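Local coordinates for heat shock protein, putative (Plasmodium falciparum, PDB 1Y6Z) that is the middle domain of an Hsp90-family protein that probably works as an ATP-dependent chaperone, binding and helping to fold other proteins, at residues P58-K63 with F96-V101; K63-E68 with G155-I160. One frame throughout, in Å; residues are numbered along the deposited sequence.

Contact 1: residues P58-K63 with F96-V101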
# COMPACT_ATOMS: atom_id res chain seq x y z
N PRO B 58 -20.06 10.55 -13.64
CA PRO B 58 -21.45 10.10 -13.66
C PRO B 58 -22.41 11.30 -13.71
O PRO B 58 -22.06 12.38 -13.25
CB PRO B 58 -21.61 9.36 -12.32
CG PRO B 58 -20.22 8.83 -12.01
CD PRO B 58 -19.29 9.92 -12.53
N TRP B 59 -23.59 11.11 -14.29
CA TRP B 59 -24.51 12.24 -14.46
C TRP B 59 -25.01 12.72 -13.09
O TRP B 59 -25.18 13.93 -12.87
CB TRP B 59 -25.67 11.86 -15.45
CG TRP B 59 -25.11 11.68 -16.87
CD1 TRP B 59 -24.88 10.51 -17.52
CD2 TRP B 59 -24.56 12.72 -17.68
NE1 TRP B 59 -24.26 10.78 -18.75
CE2 TRP B 59 -24.06 12.13 -18.84
CE3 TRP B 59 -24.45 14.11 -17.52
CZ2 TRP B 59 -23.44 12.89 -19.85
CZ3 TRP B 59 -23.87 14.87 -18.53
CH2 TRP B 59 -23.39 14.25 -19.70
N GLU B 60 -25.22 11.80 -12.16
CA GLU B 60 -25.50 12.18 -10.76
C GLU B 60 -24.49 13.18 -10.17
O GLU B 60 -24.80 13.87 -9.20
CB GLU B 60 -25.50 10.95 -9.83
CG GLU B 60 -26.49 9.87 -10.16
CD GLU B 60 -25.90 8.83 -11.11
OE1 GLU B 60 -24.75 9.00 -11.53
OE2 GLU B 60 -26.59 7.85 -11.46
N LEU B 61 -23.29 13.28 -10.76
CA LEU B 61 -22.26 14.13 -10.21
C LEU B 61 -21.90 15.27 -11.13
O LEU B 61 -20.87 15.92 -10.96
CB LEU B 61 -20.98 13.29 -9.92
CG LEU B 61 -21.20 12.10 -8.97
CD1 LEU B 61 -19.86 11.33 -8.83
CD2 LEU B 61 -21.65 12.72 -7.64
N SER B 62 -22.70 15.48 -12.15
CA SER B 62 -22.33 16.46 -13.16
C SER B 62 -22.91 17.85 -12.87
O SER B 62 -22.79 18.75 -13.71
CB SER B 62 -22.80 16.00 -14.52
OG SER B 62 -22.58 17.07 -15.45
N LYS B 63 -23.62 18.00 -11.76
CA LYS B 63 -24.19 19.31 -11.38
C LYS B 63 -23.51 19.82 -10.12
O LYS B 63 -22.91 20.87 -10.15
CB LYS B 63 -25.71 19.27 -11.21
CG LYS B 63 -26.49 19.13 -12.54
CD LYS B 63 -28.00 18.89 -12.24
CE LYS B 63 -28.82 18.64 -13.52
NZ LYS B 63 -30.15 17.99 -13.29
N PHE B 96 -17.55 8.74 -6.70
CA PHE B 96 -17.48 8.55 -8.19
C PHE B 96 -17.38 7.08 -8.57
O PHE B 96 -17.62 6.74 -9.70
CB PHE B 96 -16.34 9.34 -8.83
CG PHE B 96 -14.96 8.88 -8.41
CD1 PHE B 96 -14.32 9.44 -7.32
CD2 PHE B 96 -14.31 7.84 -9.10
CE1 PHE B 96 -13.03 9.05 -6.91
CE2 PHE B 96 -13.02 7.39 -8.67
CZ PHE B 96 -12.39 8.01 -7.60
N LEU B 97 -17.05 6.17 -7.63
CA LEU B 97 -16.98 4.77 -7.97
C LEU B 97 -18.40 4.21 -8.29
O LEU B 97 -19.38 4.64 -7.68
CB LEU B 97 -16.48 3.97 -6.71
CG LEU B 97 -15.06 4.08 -6.22
CD1 LEU B 97 -14.98 3.07 -5.01
CD2 LEU B 97 -14.13 3.60 -7.26
N ARG B 98 -18.48 3.27 -9.21
CA ARG B 98 -19.71 2.54 -9.46
C ARG B 98 -19.36 1.07 -9.25
O ARG B 98 -18.28 0.62 -9.63
CB ARG B 98 -20.23 2.81 -10.88
CG ARG B 98 -20.61 4.26 -11.14
CD ARG B 98 -21.82 4.57 -10.33
NE ARG B 98 -22.38 5.93 -10.42
CZ ARG B 98 -22.12 6.91 -9.56
NH1 ARG B 98 -21.23 6.74 -8.60
NH2 ARG B 98 -22.71 8.09 -9.69
N GLY B 99 -20.26 0.28 -8.68
CA GLY B 99 -19.89 -1.09 -8.38
C GLY B 99 -21.00 -1.85 -7.65
O GLY B 99 -22.10 -1.33 -7.44
N ILE B 100 -20.68 -3.09 -7.31
CA ILE B 100 -21.62 -3.92 -6.62
C ILE B 100 -20.94 -4.52 -5.41
O ILE B 100 -19.73 -4.78 -5.41
CB ILE B 100 -22.27 -5.02 -7.57
CG1 ILE B 100 -21.33 -6.19 -7.83
CG2 ILE B 100 -22.80 -4.38 -8.96
CD1 ILE B 100 -21.40 -7.33 -6.74
N VAL B 101 -21.73 -4.78 -4.38
CA VAL B 101 -21.30 -5.65 -3.28
C VAL B 101 -22.39 -6.71 -3.08
O VAL B 101 -23.57 -6.35 -2.98
CB VAL B 101 -21.16 -4.86 -1.96
CG1 VAL B 101 -20.75 -5.84 -0.80
CG2 VAL B 101 -20.17 -3.73 -2.08
O HOH W 1 -24.77 5.83 -12.03

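Contact 2: residues K63-E68 with G155-I160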
# COMPACT_ATOMS: atom_id res chain seq x y z
N LYS B 63 -23.62 18.00 -11.76
CA LYS B 63 -24.19 19.31 -11.38
C LYS B 63 -23.51 19.82 -10.12
O LYS B 63 -22.91 20.87 -10.15
CB LYS B 63 -25.71 19.27 -11.21
CG LYS B 63 -26.49 19.13 -12.54
CD LYS B 63 -28.00 18.89 -12.24
CE LYS B 63 -28.82 18.64 -13.52
NZ LYS B 63 -30.15 17.99 -13.29
N ASN B 64 -23.63 19.09 -9.02
CA ASN B 64 -22.78 19.31 -7.84
C ASN B 64 -21.73 18.20 -7.69
O ASN B 64 -22.00 17.04 -7.98
CB ASN B 64 -23.63 19.33 -6.57
CG ASN B 64 -22.85 19.82 -5.34
OD1 ASN B 64 -22.74 19.10 -4.33
ND2 ASN B 64 -22.27 21.04 -5.45
N MET B 65 -20.57 18.55 -7.14
CA MET B 65 -19.55 17.54 -6.81
C MET B 65 -20.09 16.36 -6.04
O MET B 65 -19.60 15.24 -6.18
CB MET B 65 -18.40 18.15 -6.02
CG MET B 65 -17.26 18.58 -6.87
SD MET B 65 -15.85 18.65 -5.81
CE MET B 65 -16.47 19.54 -4.45
N PHE B 66 -21.06 16.60 -5.19
CA PHE B 66 -21.61 15.50 -4.43
C PHE B 66 -23.10 15.39 -4.65
O PHE B 66 -23.77 16.41 -4.84
CB PHE B 66 -21.20 15.58 -2.95
CG PHE B 66 -19.69 15.55 -2.75
CD1 PHE B 66 -18.99 14.33 -2.80
CD2 PHE B 66 -18.97 16.72 -2.52
CE1 PHE B 66 -17.58 14.29 -2.64
CE2 PHE B 66 -17.57 16.69 -2.33
CZ PHE B 66 -16.88 15.47 -2.41
N ASP B 67 -23.56 14.14 -4.75
CA ASP B 67 -24.98 13.75 -4.89
C ASP B 67 -25.45 13.44 -3.49
O ASP B 67 -24.87 12.59 -2.81
CB ASP B 67 -25.12 12.50 -5.78
CG ASP B 67 -26.57 11.95 -5.89
OD1 ASP B 67 -26.74 10.71 -6.02
OD2 ASP B 67 -27.55 12.75 -5.89
N GLU B 68 -26.50 14.14 -3.06
CA GLU B 68 -27.00 14.01 -1.68
C GLU B 68 -27.51 12.59 -1.41
O GLU B 68 -27.65 12.17 -0.25
CB GLU B 68 -28.09 15.04 -1.42
CG GLU B 68 -29.45 14.65 -1.98
CD GLU B 68 -30.45 15.78 -1.98
OE1 GLU B 68 -30.19 16.81 -1.30
OE2 GLU B 68 -31.49 15.64 -2.67
N GLY B 155 -9.58 13.69 -10.35
CA GLY B 155 -8.54 14.27 -9.46
C GLY B 155 -9.07 15.20 -8.39
O GLY B 155 -8.49 15.24 -7.31
N LYS B 156 -10.16 15.96 -8.68
CA LYS B 156 -10.76 16.80 -7.67
C LYS B 156 -11.22 15.97 -6.47
O LYS B 156 -11.09 16.42 -5.32
CB LYS B 156 -11.94 17.61 -8.24
CG LYS B 156 -13.00 16.72 -8.97
CD LYS B 156 -13.98 17.61 -9.79
CE LYS B 156 -15.27 16.83 -10.07
NZ LYS B 156 -16.29 17.78 -10.78
N TYR B 157 -11.72 14.75 -6.73
CA TYR B 157 -12.21 13.89 -5.62
C TYR B 157 -11.03 13.43 -4.74
O TYR B 157 -11.14 13.36 -3.55
CB TYR B 157 -12.98 12.67 -6.15
CG TYR B 157 -14.30 13.10 -6.69
CD1 TYR B 157 -14.50 13.24 -8.05
CD2 TYR B 157 -15.31 13.45 -5.82
CE1 TYR B 157 -15.79 13.68 -8.53
CE2 TYR B 157 -16.62 13.88 -6.30
CZ TYR B 157 -16.84 13.98 -7.63
OH TYR B 157 -18.07 14.49 -8.11
N LEU B 158 -9.94 13.11 -5.38
CA LEU B 158 -8.75 12.65 -4.62
C LEU B 158 -8.24 13.77 -3.73
O LEU B 158 -7.91 13.55 -2.56
CB LEU B 158 -7.71 12.18 -5.61
CG LEU B 158 -7.82 10.72 -6.06
CD1 LEU B 158 -9.14 10.37 -6.80
CD2 LEU B 158 -6.57 10.37 -6.94
N LYS B 159 -8.31 15.02 -4.25
CA LYS B 159 -7.86 16.23 -3.50
C LYS B 159 -8.71 16.40 -2.29
O LYS B 159 -8.19 16.65 -1.21
CB LYS B 159 -7.87 17.47 -4.40
CG LYS B 159 -6.66 17.54 -5.34
CD LYS B 159 -6.91 18.57 -6.46
CE LYS B 159 -5.88 18.47 -7.56
NZ LYS B 159 -6.46 19.25 -8.75
N ILE B 160 -10.03 16.18 -2.45
CA ILE B 160 -10.96 16.18 -1.29
C ILE B 160 -10.64 15.02 -0.33
O ILE B 160 -10.68 15.20 0.89
CB ILE B 160 -12.42 16.16 -1.74
CG1 ILE B 160 -12.80 17.52 -2.34
CG2 ILE B 160 -13.42 15.82 -0.56
CD1 ILE B 160 -13.87 17.35 -3.39

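Contact 1: residues P58-K63 with F96-V101
R98 reaches out of the sheet to meet the carboxylate of E60, and the salt bridge has NH2 as donor to OE1 at 2.9 Å. The hydrogen bond is fairly straight, 162° at the hydrogen, and it lies in the guanidinium plane; on the acceptor side NH2 stands well above the carboxylate plane, and the two flat groups are turned 68° against each other. A water ties the other halves together: it accepts from R98 NE at 2.9 Å and donates to E60 OE2 at 2.8 Å, so both carboxylate oxygens are coupled to the one arginine. The puckered ring of P58 lies over one guanidinium face, offset toward its rim, CG 3.6 Å from R98 CZ, a compact apolar cover that leaves the in-plane N-H groups to polar partners. F96 O, buried against P58, has no hydrogen-bonding partner in the model. Beyond the salt bridge, the branched L61 suits the buried side of the loop: its methyl CD1 rests 3.7 Å from F96 CA.

R98 begins the strand 98-103, central in the mixed five-stranded sheet of this Hsp90 middle domain, whereas 58-63 belongs to the connection between strands 47-53 and 73-77. A bend at chi2 (-68°) folds the chain back so that NH1 can reach L97 O at 2.9 Å; NH1 also bonds T95 O, which fixes the guanidinium's rotation. Y23 and F27 of helix 16-27 also touch R98.

Contact 2: residues K63-E68 with G155-I160
The CA atoms nearest each other across the contact are those of M65 and Y157, 8.3 Å apart, where an irregular loop passes the helix 145-164 near a kink at residues 156 and 157. The loop joins strands 47-53 and 73-77 of the sheet in this Hsp90 middle domain, and an Asx turn shapes it: N64 OD1 accepts from F66 N at 3.1 Å, a short polar side chain folding the backbone just where it meets the helix.

Tyrosine suits its place because it offers both a ring and a hydroxyl. Y157 OH donates to M65 O at 2.6 Å, in the carbonyl plane on a lone pair, so a loop carbonyl is satisfied by a side chain. CG of Y157 stands anti to its own carbonyl carbon (chi1 -72°), from where the long side chain extends to the loop. Its edge is turned to the face of F66 in an offset edge-to-face pair, planes 83° apart and centroids 5.7 Å apart. The sulfur of M65 sits above the Y157 face at a distance, a Met-aromatic contact of 5.3 Å from SD to the ring centroid. Flexible and polarisable, M65 also slides its CG past the extended chain of K156. F66 also has a cation-pi partner in R92, and I238 of helix 237-249 touches both M65 and I160. M65 and I160 meet tip to tip, and the same methyl serves both loop side chains: I160 CD1 lies 3.4 Å from M65 SD and 3.7 Å from F66 CZ.

Overall arrangement
The centres of contacts 1 and 2 lie about 10 Å apart, and the two overlap at K63, so one continuous run of loop, 58-68, serves both. Along the chain the segments alternate: the loop of contact 1, then that of contact 2, next the start of strand 98-103 and last the helix 145-164. The loop meets R98 of the sheet through its first half, while residues of both halves touch helix 145-164. Y157 joins them directly, its OH 3.6 Å from L61 CB and its CB 3.7 Å from F96 CD1. Sheet, loop and helix are thus packed as one unit, with helix 237-249 of the later part of the chain touching it at contact 2.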